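Local coordinates for protein beta-L-arabinobiosidase (Bacteroides thetaiotaomicron, PDB 5MQR) that probably hydrolyses glycosidic bonds during the breakdown of plant pectin by gut bacteria, combining sialidase-like and six-hairpin glycosidase regions in one chain, at residues A[671-676]-A[1020-1026]; A[664-668]-A[976-980]; A[667-671]-A[983-987]; A[947-952]-A[1017-1021]. All blocks are in the same frame, centred on the assembly; numbering follows the deposited sequence.

Contact 1: A[671-676]-A[1020-1026]; sequences MYYYRW and TFNDLMI
Over one face of the Phe1021 ring lies CG of selenomethionine Met671, 3.8 Å from the ring centroid in a CH-pi contact. The bends of the Met671 chain keep SE above that face too, a longer Met-aromatic contact. CB of Phe1021 sits centrally over one face of the Arg675 guanidinium, whose NH1 and NH2 are held by Gln986 and Ser1019. The Asn1022 amide touches two aromatic rings: ND2 lies over the face of the Trp676 indole near its rim and, farther off, over one face of Tyr672, and OD1 comes 3.0 Å from Tyr672 CD1. Asn1022 ND2 and Trp676 NE1, 3.1 Å apart, are both donors and form no bond. At the indole edge, Ile1026 CD1 approaches Trp676 CZ2 to 4.4 Å. With CG anti to the carbonyl carbon (chi1 -76°), Asn1022 sends ND2 to Tyr672 O at 3.0 Å, a nearly straight bond (163°) on an in-plane lone pair. The Glu718 carboxylate accepts the backbone N-H groups of the N-cap residue Phe1021, of Asn1022 and of Asp1023. Segments 671-676 and 1022-1026 run at 139°, closer to antiparallel than parallel, a buried helix pair consistent with the (alpha/alpha)6-barrel fold of six-hairpin glycosidases.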
loop_
_atom_site.group_PDB
_atom_site.type_symbol
_atom_site.label_atom_id
_atom_site.label_comp_id
_atom_site.label_asym_id
_atom_site.label_seq_id
_atom_site.Cartn_x
_atom_site.Cartn_y
_atom_site.Cartn_z
HETATM N N MSE A 671 -18.600 13.714 3.322
HETATM C CA MSE A 671 -18.693 15.103 2.819
HETATM C C MSE A 671 -17.847 15.279 1.598
HETATM O O MSE A 671 -18.202 16.035 0.711
HETATM C CB MSE A 671 -18.290 16.125 3.880
HETATM C CG MSE A 671 -18.726 17.551 3.565
HETATM SE SE MSE A 671 -20.699 17.675 3.314
HETATM C CE MSE A 671 -21.251 16.812 4.997
ATOM N N TYR A 672 -16.709 14.583 1.547
ATOM C CA TYR A 672 -15.865 14.568 0.383
ATOM C C TYR A 672 -16.678 14.168 -0.833
ATOM O O TYR A 672 -16.721 14.872 -1.832
ATOM C CB TYR A 672 -14.680 13.607 0.576
ATOM C CG TYR A 672 -13.759 13.632 -0.597
ATOM C CD1 TYR A 672 -12.751 14.574 -0.692
ATOM C CD2 TYR A 672 -13.924 12.733 -1.650
ATOM C CE1 TYR A 672 -11.921 14.610 -1.797
ATOM C CE2 TYR A 672 -13.093 12.766 -2.758
ATOM C CZ TYR A 672 -12.094 13.706 -2.824
ATOM O OH TYR A 672 -11.300 13.764 -3.951
ATOM N N TYR A 673 -17.342 13.032 -0.731
ATOM C CA TYR A 673 -18.105 12.520 -1.859
ATOM C C TYR A 673 -19.348 13.353 -2.109
ATOM O O TYR A 673 -19.657 13.635 -3.275
ATOM C CB TYR A 673 -18.394 11.003 -1.705
ATOM C CG TYR A 673 -17.108 10.238 -1.842
ATOM C CD1 TYR A 673 -16.537 10.017 -3.096
ATOM C CD2 TYR A 673 -16.390 9.835 -0.711
ATOM C CE1 TYR A 673 -15.307 9.361 -3.212
ATOM C CE2 TYR A 673 -15.169 9.193 -0.814
ATOM C CZ TYR A 673 -14.631 8.959 -2.056
ATOM O OH TYR A 673 -13.422 8.333 -2.134
ATOM N N TYR A 674 -20.022 13.801 -1.046
ATOM C CA TYR A 674 -21.215 14.603 -1.234
ATOM C C TYR A 674 -20.951 15.891 -2.039
ATOM O O TYR A 674 -21.719 16.242 -2.914
ATOM C CB TYR A 674 -21.872 14.961 0.106
ATOM C CG TYR A 674 -23.031 15.938 -0.040
ATOM C CD1 TYR A 674 -24.256 15.514 -0.525
ATOM C CD2 TYR A 674 -22.873 17.277 0.250
ATOM C CE1 TYR A 674 -25.308 16.392 -0.693
ATOM C CE2 TYR A 674 -23.929 18.184 0.092
ATOM C CZ TYR A 674 -25.137 17.732 -0.383
ATOM O OH TYR A 674 -26.183 18.604 -0.526
ATOM N N ARG A 675 -19.871 16.581 -1.731
ATOM C CA ARG A 675 -19.624 17.889 -2.340
ATOM C C ARG A 675 -19.250 17.734 -3.804
ATOM O O ARG A 675 -19.582 18.607 -4.605
ATOM C CB ARG A 675 -18.565 18.673 -1.573
ATOM C CG ARG A 675 -19.093 19.239 -0.242
ATOM C CD ARG A 675 -20.175 20.301 -0.432
ATOM N NE ARG A 675 -19.666 21.416 -1.196
ATOM C CZ ARG A 675 -19.274 22.593 -0.701
ATOM N NH1 ARG A 675 -19.368 22.892 0.604
ATOM N NH2 ARG A 675 -18.784 23.498 -1.542
ATOM N N TRP A 676 -18.608 16.615 -4.163
ATOM C CA TRP A 676 -18.414 16.346 -5.586
ATOM C C TRP A 676 -19.753 16.066 -6.291
ATOM O O TRP A 676 -19.980 16.572 -7.374
ATOM C CB TRP A 676 -17.453 15.196 -5.842
ATOM C CG TRP A 676 -16.031 15.506 -5.635
ATOM C CD1 TRP A 676 -15.161 14.796 -4.863
ATOM C CD2 TRP A 676 -15.273 16.564 -6.224
ATOM N NE1 TRP A 676 -13.909 15.351 -4.924
ATOM C CE2 TRP A 676 -13.944 16.442 -5.741
ATOM C CE3 TRP A 676 -15.585 17.622 -7.074
ATOM C CZ2 TRP A 676 -12.928 17.327 -6.087
ATOM C CZ3 TRP A 676 -14.576 18.500 -7.434
ATOM C CH2 TRP A 676 -13.258 18.349 -6.940
ATOM N N THR A 1020 -15.918 26.564 -1.692
ATOM C CA THR A 1020 -15.113 25.359 -1.890
ATOM C C THR A 1020 -15.250 24.478 -0.648
ATOM O O THR A 1020 -15.694 24.921 0.425
ATOM C CB THR A 1020 -13.630 25.680 -2.188
ATOM O OG1 THR A 1020 -13.009 26.302 -1.065
ATOM C CG2 THR A 1020 -13.483 26.584 -3.423
ATOM N N PHE A 1021 -14.895 23.218 -0.846
ATOM C CA PHE A 1021 -14.760 22.236 0.214
ATOM C C PHE A 1021 -13.635 21.248 -0.100
ATOM O O PHE A 1021 -12.715 21.074 0.672
ATOM C CB PHE A 1021 -16.069 21.465 0.494
ATOM C CG PHE A 1021 -15.900 20.463 1.573
ATOM C CD1 PHE A 1021 -15.840 20.870 2.895
ATOM C CD2 PHE A 1021 -15.678 19.129 1.274
ATOM C CE1 PHE A 1021 -15.616 19.967 3.924
ATOM C CE2 PHE A 1021 -15.452 18.217 2.300
ATOM C CZ PHE A 1021 -15.424 18.646 3.622
ATOM N N ASN A 1022 -13.757 20.557 -1.213
ATOM C CA ASN A 1022 -12.781 19.589 -1.586
ATOM C C ASN A 1022 -11.454 20.205 -1.988
ATOM O O ASN A 1022 -10.408 19.541 -1.882
ATOM C CB ASN A 1022 -13.358 18.684 -2.650
ATOM C CG ASN A 1022 -14.331 17.672 -2.069
ATOM O OD1 ASN A 1022 -14.167 17.219 -0.930
ATOM N ND2 ASN A 1022 -15.306 17.257 -2.865
ATOM N N ASP A 1023 -11.454 21.467 -2.403
ATOM C CA ASP A 1023 -10.197 22.141 -2.613
ATOM C C ASP A 1023 -9.457 22.282 -1.305
ATOM O O ASP A 1023 -8.235 22.217 -1.269
ATOM C CB ASP A 1023 -10.356 23.504 -3.247
ATOM C CG ASP A 1023 -9.022 24.155 -3.515
ATOM O OD1 ASP A 1023 -8.163 23.529 -4.198
ATOM O OD2 ASP A 1023 -8.803 25.253 -2.988
ATOM N N LEU A 1024 -10.217 22.485 -0.236
ATOM C CA LEU A 1024 -9.663 22.616 1.123
ATOM C C LEU A 1024 -9.170 21.262 1.617
ATOM O O LEU A 1024 -8.123 21.177 2.256
ATOM C CB LEU A 1024 -10.707 23.150 2.109
ATOM C CG LEU A 1024 -11.523 24.376 1.696
ATOM C CD1 LEU A 1024 -12.594 24.639 2.742
ATOM C CD2 LEU A 1024 -10.630 25.605 1.512
HETATM N N MSE A 1025 -9.934 20.210 1.327
HETATM C CA MSE A 1025 -9.541 18.855 1.693
HETATM C C MSE A 1025 -8.211 18.500 1.047
HETATM O O MSE A 1025 -7.306 18.033 1.713
HETATM C CB MSE A 1025 -10.609 17.841 1.297
HETATM C CG MSE A 1025 -11.950 18.004 2.011
HETATM SE SE MSE A 1025 -11.799 17.344 3.856
HETATM C CE MSE A 1025 -11.859 15.443 3.322
ATOM N N ILE A 1026 -8.089 18.777 -0.246
ATOM C CA ILE A 1026 -6.934 18.401 -1.036
ATOM C C ILE A 1026 -5.702 19.262 -0.745
ATOM O O ILE A 1026 -4.581 18.730 -0.609
ATOM C CB ILE A 1026 -7.281 18.440 -2.530
ATOM C CG1 ILE A 1026 -8.306 17.348 -2.845
ATOM C CG2 ILE A 1026 -6.038 18.241 -3.400
ATOM C CD1 ILE A 1026 -8.968 17.480 -4.208
#

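Contact 2: A[664-668]-A[976-980]; sequences PQRNF and FRQME
Gln665 reaches across to Glu980 with its amide: NE2 donates to OE2 at 2.7 Å, using the anti lone pair of that oxygen. The bond is bent (149°), and the amide and carboxylate planes are turned 49° from each other. Gln665 holds CG opposite its backbone N (chi1 -161°) and extends beyond it, which carries the amide across. Water 1 donates to Gln665 OE1 at 2.8 Å and also to Glu980 OE2, and OE1 accepts from Trp1051 NE1 as well. Beneath this polar rim CZ of Phe668 lies over the rim of one face of Phe976, the planes close to parallel but slid apart, with centroids 5.0 Å from each other. The same CZ comes 3.7 Å from CA of Glu980, while CE2 of Phe668 touches CB of selenomethionine Met979 at 4.1 Å. This fastens the N-terminal end of helix 666-680 to the flank of helix 972-985, in what is probably the (alpha/alpha)6-barrel region of the six-hairpin glycosidase. In the second shell, Asn667 OD1 accepts from Gln665 NE2 at 3.1 Å, and Arg977 NH1 meets Glu980 OE1 in a salt bridge from above the carboxylate plane. A leucine in place of Gln665 would probably leave Glu980 OE2 without its direct amide donor and Trp1051 NE1 without its acceptor. Trp1051 also sets its ring edge-to-face with both phenylalanines.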
loop_
_atom_site.group_PDB
_atom_site.type_symbol
_atom_site.label_atom_id
_atom_site.label_comp_id
_atom_site.label_asym_id
_atom_site.label_seq_id
_atom_site.Cartn_x
_atom_site.Cartn_y
_atom_site.Cartn_z
ATOM N N PRO A 664 -10.657 7.372 8.421
ATOM C CA PRO A 664 -11.458 6.595 9.393
ATOM C C PRO A 664 -12.639 7.348 10.001
ATOM O O PRO A 664 -13.382 6.764 10.778
ATOM C CB PRO A 664 -10.462 6.280 10.518
ATOM C CG PRO A 664 -9.189 6.982 10.184
ATOM C CD PRO A 664 -9.429 7.897 9.030
ATOM N N GLN A 665 -12.799 8.621 9.671
ATOM C CA GLN A 665 -13.865 9.435 10.223
ATOM C C GLN A 665 -14.935 9.579 9.144
ATOM O O GLN A 665 -14.696 10.180 8.083
ATOM C CB GLN A 665 -13.325 10.782 10.696
ATOM C CG GLN A 665 -14.234 11.498 11.688
ATOM C CD GLN A 665 -13.612 12.752 12.300
ATOM O OE1 GLN A 665 -12.406 12.801 12.581
ATOM N NE2 GLN A 665 -14.425 13.764 12.501
ATOM N N ARG A 666 -16.102 9.007 9.432
ATOM C CA ARG A 666 -17.189 8.890 8.474
ATOM C C ARG A 666 -17.656 10.227 7.904
ATOM O O ARG A 666 -17.886 10.336 6.710
ATOM C CB ARG A 666 -18.367 8.129 9.119
ATOM C CG ARG A 666 -19.567 7.839 8.211
ATOM C CD ARG A 666 -19.127 7.082 6.944
ATOM N NE ARG A 666 -20.264 6.553 6.161
ATOM C CZ ARG A 666 -20.249 5.450 5.386
ATOM N NH1 ARG A 666 -19.155 4.690 5.265
ATOM N NH2 ARG A 666 -21.365 5.084 4.746
ATOM N N ASN A 667 -17.788 11.248 8.740
ATOM C CA ASN A 667 -18.363 12.504 8.253
ATOM C C ASN A 667 -17.473 13.210 7.205
ATOM O O ASN A 667 -17.983 13.661 6.197
ATOM C CB ASN A 667 -18.861 13.435 9.386
ATOM C CG ASN A 667 -17.777 13.847 10.387
ATOM O OD1 ASN A 667 -16.608 13.502 10.276
ATOM N ND2 ASN A 667 -18.200 14.584 11.399
ATOM N N PHE A 668 -16.160 13.257 7.423
ATOM C CA PHE A 668 -15.222 13.824 6.450
ATOM C C PHE A 668 -15.255 13.104 5.100
ATOM O O PHE A 668 -15.253 13.740 4.028
ATOM C CB PHE A 668 -13.781 13.746 6.978
ATOM C CG PHE A 668 -13.356 14.911 7.826
ATOM C CD1 PHE A 668 -13.581 14.916 9.200
ATOM C CD2 PHE A 668 -12.690 15.974 7.260
ATOM C CE1 PHE A 668 -13.166 15.987 9.989
ATOM C CE2 PHE A 668 -12.258 17.047 8.042
ATOM C CZ PHE A 668 -12.486 17.047 9.408
ATOM N N PHE A 976 -7.802 21.769 11.790
ATOM C CA PHE A 976 -8.590 20.544 11.701
ATOM C C PHE A 976 -9.965 20.744 12.293
ATOM O O PHE A 976 -10.959 20.330 11.702
ATOM C CB PHE A 976 -7.921 19.367 12.431
ATOM C CG PHE A 976 -8.645 18.060 12.249
ATOM C CD1 PHE A 976 -9.653 17.674 13.134
ATOM C CD2 PHE A 976 -8.351 17.242 11.176
ATOM C CE1 PHE A 976 -10.349 16.491 12.952
ATOM C CE2 PHE A 976 -9.014 16.030 11.004
ATOM C CZ PHE A 976 -10.028 15.657 11.883
ATOM N N ARG A 977 -10.005 21.386 13.456
ATOM C CA ARG A 977 -11.248 21.601 14.182
ATOM C C ARG A 977 -12.222 22.456 13.371
ATOM O O ARG A 977 -13.410 22.167 13.346
ATOM C CB ARG A 977 -10.970 22.213 15.568
ATOM C CG ARG A 977 -12.184 22.423 16.473
ATOM C CD ARG A 977 -12.979 21.121 16.669
ATOM N NE ARG A 977 -14.152 21.325 17.521
ATOM C CZ ARG A 977 -15.225 20.524 17.581
ATOM N NH1 ARG A 977 -15.334 19.419 16.836
ATOM N NH2 ARG A 977 -16.226 20.845 18.402
ATOM N N GLN A 978 -11.723 23.471 12.678
ATOM C CA GLN A 978 -12.594 24.319 11.858
ATOM C C GLN A 978 -13.077 23.588 10.612
ATOM O O GLN A 978 -14.213 23.791 10.202
ATOM C CB GLN A 978 -11.921 25.645 11.486
ATOM C CG GLN A 978 -11.855 26.633 12.638
ATOM C CD GLN A 978 -13.230 26.915 13.251
ATOM O OE1 GLN A 978 -14.222 26.972 12.546
ATOM N NE2 GLN A 978 -13.287 27.072 14.557
HETATM N N MSE A 979 -12.231 22.733 10.031
HETATM C CA MSE A 979 -12.683 21.854 8.965
HETATM C C MSE A 979 -13.726 20.877 9.460
HETATM O O MSE A 979 -14.681 20.610 8.746
HETATM C CB MSE A 979 -11.531 21.098 8.304
HETATM C CG MSE A 979 -10.638 22.023 7.491
HETATM SE SE MSE A 979 -11.508 22.527 5.806
HETATM C CE MSE A 979 -11.397 20.802 4.842
ATOM N N GLU A 980 -13.566 20.349 10.671
ATOM C CA GLU A 980 -14.544 19.447 11.264
ATOM C C GLU A 980 -15.925 20.110 11.472
ATOM O O GLU A 980 -16.975 19.517 11.179
ATOM C CB GLU A 980 -14.011 18.895 12.594
ATOM C CG GLU A 980 -14.902 17.836 13.231
ATOM C CD GLU A 980 -14.196 17.040 14.324
ATOM O OE1 GLU A 980 -13.760 17.667 15.295
ATOM O OE2 GLU A 980 -14.074 15.794 14.214
HETATM O O HOH W 1 -12.015 13.924 15.092
HETATM O O HOH W 2 -17.001 15.218 13.949
#

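Contact 3: A[667-671]-A[983-987]; sequences NFEEM and VESQY
Val983 meets the helix opposite with both methyls, each on a different residue. CG2 stands over one face of the Phe668 ring, 4.1 Å from its centroid in a CH-pi contact, and CG1 packs 3.6 Å from CB of Asn667. Asn667 has its amide carbon between backbone N and carbonyl (chi1 59°); OD1 stays with Gln665, and ND2 goes to water 2, which accepts from it at 2.9 Å and donates to Glu984 OE2 at 2.8 Å. Tyr987 lies obliquely to Glu670, with ring and carboxylate planes 49° apart, and its OH donates to OE1 at 2.7 Å, on the anti lone pair and at the ring's edge. Selenomethionine Met671 and Tyr987 lie alongside each other, pointing opposite ways. The doubly bent chain of Met671 puts CE 3.4 Å from Tyr987 CE1, with SE at 3.6 Å from CB of Gln986. A phenylalanine in place of Tyr987 would probably leave Glu670 OE1 without its hydroxyl donor. Gln986 centres an inverse gamma turn, taking the chain from helix 972-985 into strand 987-988. Helix 666-680 thus packs against both the end of that helix and the following turn, while Pro992 of strand 991-992 touches Glu670 and Tyr987.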
loop_
_atom_site.group_PDB
_atom_site.type_symbol
_atom_site.label_atom_id
_atom_site.label_comp_id
_atom_site.label_asym_id
_atom_site.label_seq_id
_atom_site.Cartn_x
_atom_site.Cartn_y
_atom_site.Cartn_z
ATOM N N ASN A 667 -17.788 11.248 8.740
ATOM C CA ASN A 667 -18.363 12.504 8.253
ATOM C C ASN A 667 -17.473 13.210 7.205
ATOM O O ASN A 667 -17.983 13.661 6.197
ATOM C CB ASN A 667 -18.861 13.435 9.386
ATOM C CG ASN A 667 -17.777 13.847 10.387
ATOM O OD1 ASN A 667 -16.608 13.502 10.276
ATOM N ND2 ASN A 667 -18.200 14.584 11.399
ATOM N N PHE A 668 -16.160 13.257 7.423
ATOM C CA PHE A 668 -15.222 13.824 6.450
ATOM C C PHE A 668 -15.255 13.104 5.100
ATOM O O PHE A 668 -15.253 13.740 4.028
ATOM C CB PHE A 668 -13.781 13.746 6.978
ATOM C CG PHE A 668 -13.356 14.911 7.826
ATOM C CD1 PHE A 668 -13.581 14.916 9.200
ATOM C CD2 PHE A 668 -12.690 15.974 7.260
ATOM C CE1 PHE A 668 -13.166 15.987 9.989
ATOM C CE2 PHE A 668 -12.258 17.047 8.042
ATOM C CZ PHE A 668 -12.486 17.047 9.408
ATOM N N GLU A 669 -15.273 11.784 5.166
ATOM C CA GLU A 669 -15.291 10.970 3.982
ATOM C C GLU A 669 -16.596 11.189 3.220
ATOM O O GLU A 669 -16.566 11.447 2.031
ATOM C CB GLU A 669 -15.100 9.483 4.315
ATOM C CG GLU A 669 -14.913 8.612 3.072
ATOM C CD GLU A 669 -14.677 7.153 3.395
ATOM O OE1 GLU A 669 -13.532 6.825 3.782
ATOM O OE2 GLU A 669 -15.634 6.343 3.266
ATOM N N GLU A 670 -17.724 11.118 3.917
ATOM C CA GLU A 670 -19.032 11.316 3.308
ATOM C C GLU A 670 -19.139 12.693 2.662
ATOM O O GLU A 670 -19.699 12.808 1.587
ATOM C CB GLU A 670 -20.150 11.149 4.340
ATOM C CG GLU A 670 -21.546 11.348 3.776
ATOM C CD GLU A 670 -22.629 11.105 4.805
ATOM O OE1 GLU A 670 -22.657 11.778 5.857
ATOM O OE2 GLU A 670 -23.475 10.244 4.550
HETATM N N MSE A 671 -18.600 13.714 3.322
HETATM C CA MSE A 671 -18.693 15.103 2.819
HETATM C C MSE A 671 -17.847 15.279 1.598
HETATM O O MSE A 671 -18.202 16.035 0.711
HETATM C CB MSE A 671 -18.290 16.125 3.880
HETATM C CG MSE A 671 -18.726 17.551 3.565
HETATM SE SE MSE A 671 -20.699 17.675 3.314
HETATM C CE MSE A 671 -21.251 16.812 4.997
ATOM N N VAL A 983 -17.623 20.560 8.237
ATOM C CA VAL A 983 -18.258 19.257 7.956
ATOM C C VAL A 983 -19.570 19.056 8.723
ATOM O O VAL A 983 -20.599 18.812 8.118
ATOM C CB VAL A 983 -17.282 18.071 8.200
ATOM C CG1 VAL A 983 -18.012 16.729 8.093
ATOM C CG2 VAL A 983 -16.130 18.103 7.193
ATOM N N GLU A 984 -19.538 19.212 10.040
ATOM C CA GLU A 984 -20.722 19.017 10.861
ATOM C C GLU A 984 -21.843 19.984 10.507
ATOM O O GLU A 984 -23.016 19.641 10.656
ATOM C CB GLU A 984 -20.389 19.179 12.349
ATOM C CG GLU A 984 -19.559 18.025 12.915
ATOM C CD GLU A 984 -19.169 18.195 14.375
ATOM O OE1 GLU A 984 -19.311 19.304 14.930
ATOM O OE2 GLU A 984 -18.707 17.193 14.965
ATOM N N SER A 985 -21.489 21.182 10.063
ATOM C CA SER A 985 -22.496 22.163 9.688
ATOM C C SER A 985 -23.264 21.791 8.413
ATOM O O SER A 985 -24.356 22.266 8.232
ATOM C CB SER A 985 -21.884 23.569 9.511
ATOM O OG SER A 985 -21.180 23.699 8.272
ATOM N N GLN A 986 -22.685 20.941 7.559
ATOM C CA GLN A 986 -23.252 20.614 6.253
ATOM C C GLN A 986 -24.218 19.419 6.323
ATOM O O GLN A 986 -24.091 18.447 5.587
ATOM C CB GLN A 986 -22.143 20.401 5.221
ATOM C CG GLN A 986 -21.452 21.706 4.816
ATOM C CD GLN A 986 -20.223 21.471 3.948
ATOM O OE1 GLN A 986 -20.280 21.616 2.727
ATOM N NE2 GLN A 986 -19.101 21.105 4.574
ATOM N N TYR A 987 -25.193 19.527 7.227
ATOM C CA TYR A 987 -26.243 18.549 7.396
ATOM C C TYR A 987 -27.529 19.302 7.674
ATOM O O TYR A 987 -27.504 20.421 8.225
ATOM C CB TYR A 987 -25.935 17.575 8.537
ATOM C CG TYR A 987 -24.833 16.616 8.196
ATOM C CD1 TYR A 987 -23.505 16.943 8.432
ATOM C CD2 TYR A 987 -25.119 15.377 7.639
ATOM C CE1 TYR A 987 -22.482 16.071 8.096
ATOM C CE2 TYR A 987 -24.098 14.485 7.304
ATOM C CZ TYR A 987 -22.779 14.842 7.540
ATOM O OH TYR A 987 -21.755 13.967 7.231
HETATM O O HOH W 2 -17.001 15.218 13.949
#

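Contact 4: A[947-952]-A[1017-1021]; sequences WPFASA and NHSTF
Trp947, the N-cap residue of helix 948-964, brings CZ3 of its indole obliquely to CE1 of His1018, at 4.0 Å. Its NE1 is bonded to Glu941 O, its ring stacks with Trp942 and with Tyr997, and its side chain lies about 7 Å from a bound HEPES molecule. Pro948 follows, its CB against CB of Ser1019 at 3.7 Å; the hydroxyl of that serine is bonded to Arg675. The loop 1017-1021 lies across this helix start, in the MGH1-like glycoside hydrolase region. Phe949 places CD2 3.4 Å above the centre of the His1018 imidazole, the two planes inclined at 47°. His1018 has CG anti to its backbone N (chi1 -167°), which puts the imidazole face against Phe949 CD2. Water 3 links the same two residues: it accepts from Phe949 N at 3.2 Å and lies in the imidazole plane, 2.8 Å from His1018 ND1. One turn on, Ala952 CB rests 3.4 Å from OG1 of Thr1020, and His714 of helix 712-719 touches both residues.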
loop_
_atom_site.group_PDB
_atom_site.type_symbol
_atom_site.label_atom_id
_atom_site.label_comp_id
_atom_site.label_asym_id
_atom_site.label_seq_id
_atom_site.Cartn_x
_atom_site.Cartn_y
_atom_site.Cartn_z
ATOM N N TRP A 947 -21.282 31.848 6.532
ATOM C CA TRP A 947 -21.424 31.727 5.070
ATOM C C TRP A 947 -20.286 30.818 4.565
ATOM O O TRP A 947 -19.110 31.164 4.699
ATOM C CB TRP A 947 -21.309 33.098 4.399
ATOM C CG TRP A 947 -22.550 33.912 4.457
ATOM C CD1 TRP A 947 -22.957 34.726 5.491
ATOM C CD2 TRP A 947 -23.557 34.008 3.453
ATOM N NE1 TRP A 947 -24.157 35.297 5.194
ATOM C CE2 TRP A 947 -24.553 34.883 3.945
ATOM C CE3 TRP A 947 -23.727 33.429 2.190
ATOM C CZ2 TRP A 947 -25.702 35.204 3.204
ATOM C CZ3 TRP A 947 -24.858 33.744 1.455
ATOM C CH2 TRP A 947 -25.842 34.619 1.966
ATOM N N PRO A 948 -20.618 29.653 3.987
ATOM C CA PRO A 948 -19.541 28.823 3.442
ATOM C C PRO A 948 -18.622 29.547 2.449
ATOM O O PRO A 948 -17.423 29.274 2.444
ATOM C CB PRO A 948 -20.294 27.647 2.788
ATOM C CG PRO A 948 -21.544 27.521 3.609
ATOM C CD PRO A 948 -21.892 28.923 4.075
ATOM N N PHE A 949 -19.167 30.469 1.641
ATOM C CA PHE A 949 -18.335 31.323 0.755
ATOM C C PHE A 949 -17.166 31.906 1.528
ATOM O O PHE A 949 -16.011 31.828 1.090
ATOM C CB PHE A 949 -19.183 32.464 0.190
ATOM C CG PHE A 949 -18.507 33.289 -0.871
ATOM C CD1 PHE A 949 -17.549 34.249 -0.533
ATOM C CD2 PHE A 949 -18.900 33.174 -2.209
ATOM C CE1 PHE A 949 -16.971 35.057 -1.506
ATOM C CE2 PHE A 949 -18.316 33.975 -3.190
ATOM C CZ PHE A 949 -17.357 34.923 -2.838
ATOM N N ALA A 950 -17.494 32.456 2.692
ATOM C CA ALA A 950 -16.517 33.079 3.590
ATOM C C ALA A 950 -15.640 32.076 4.323
ATOM O O ALA A 950 -14.430 32.269 4.409
ATOM C CB ALA A 950 -17.235 33.953 4.623
ATOM N N SER A 951 -16.261 31.054 4.919
ATOM C CA SER A 951 -15.489 30.015 5.602
ATOM C C SER A 951 -14.397 29.446 4.651
ATOM O O SER A 951 -13.237 29.247 5.033
ATOM C CB SER A 951 -16.415 28.897 6.100
ATOM O OG SER A 951 -17.331 29.398 7.039
ATOM N N ALA A 952 -14.769 29.242 3.397
ATOM C CA ALA A 952 -13.834 28.728 2.405
ATOM C C ALA A 952 -12.682 29.690 2.124
ATOM O O ALA A 952 -11.506 29.257 2.000
ATOM C CB ALA A 952 -14.564 28.377 1.116
ATOM N N ASN A 1017 -23.873 26.234 -4.699
ATOM C CA ASN A 1017 -22.519 26.153 -5.212
ATOM C C ASN A 1017 -21.888 27.538 -5.184
ATOM O O ASN A 1017 -21.900 28.262 -6.176
ATOM C CB ASN A 1017 -22.543 25.582 -6.630
ATOM C CG ASN A 1017 -21.154 25.432 -7.208
ATOM O OD1 ASN A 1017 -20.172 25.261 -6.457
ATOM N ND2 ASN A 1017 -21.045 25.537 -8.537
ATOM N N HIS A 1018 -21.327 27.859 -4.025
ATOM C CA HIS A 1018 -20.965 29.208 -3.653
ATOM C C HIS A 1018 -19.791 29.173 -2.683
ATOM O O HIS A 1018 -19.614 30.063 -1.867
ATOM C CB HIS A 1018 -22.210 29.794 -2.974
ATOM C CG HIS A 1018 -22.199 31.266 -2.769
ATOM N ND1 HIS A 1018 -22.304 31.826 -1.515
ATOM C CD2 HIS A 1018 -22.210 32.300 -3.645
ATOM C CE1 HIS A 1018 -22.339 33.143 -1.622
ATOM N NE2 HIS A 1018 -22.276 33.457 -2.901
ATOM N N SER A 1019 -18.958 28.153 -2.807
ATOM C CA SER A 1019 -17.913 27.878 -1.832
ATOM C C SER A 1019 -17.051 26.753 -2.353
ATOM O O SER A 1019 -17.400 26.072 -3.325
ATOM C CB SER A 1019 -18.512 27.423 -0.480
ATOM O OG SER A 1019 -19.218 26.183 -0.617
ATOM N N THR A 1020 -15.918 26.564 -1.692
ATOM C CA THR A 1020 -15.113 25.359 -1.890
ATOM C C THR A 1020 -15.250 24.478 -0.648
ATOM O O THR A 1020 -15.694 24.921 0.425
ATOM C CB THR A 1020 -13.630 25.680 -2.188
ATOM O OG1 THR A 1020 -13.009 26.302 -1.065
ATOM C CG2 THR A 1020 -13.483 26.584 -3.423
ATOM N N PHE A 1021 -14.895 23.218 -0.846
ATOM C CA PHE A 1021 -14.760 22.236 0.214
ATOM C C PHE A 1021 -13.635 21.248 -0.100
ATOM O O PHE A 1021 -12.715 21.074 0.672
ATOM C CB PHE A 1021 -16.069 21.465 0.494
ATOM C CG PHE A 1021 -15.900 20.463 1.573
ATOM C CD1 PHE A 1021 -15.840 20.870 2.895
ATOM C CD2 PHE A 1021 -15.678 19.129 1.274
ATOM C CE1 PHE A 1021 -15.616 19.967 3.924
ATOM C CE2 PHE A 1021 -15.452 18.217 2.300
ATOM C CZ PHE A 1021 -15.424 18.646 3.622
HETATM O O HOH W 3 -22.296 30.445 0.906
#

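How the contacts relate
Contacts 1 and 4 are wholly buried, whereas contacts 2 and 3 run out to partly exposed residues. Contacts 2 and 3 join helix 666-680 to helix 972-985 at successive levels, sharing Asn667, Phe668 and water 2; contact 1 sets the same helix 666-680 against helix 1022-1029. Contact 4 holds the loop leading into that last helix. The chemistry follows depth: carboxylates and waters mark the outer edges of contacts 2 and 3, while contacts 1 and 4 rest mostly on rings and aliphatic carbons, with one amide-to-carbonyl bond in contact 1 and a bridging water in contact 4. Arg675 ties contact 1 to contacts 3 and 4 through its polar end.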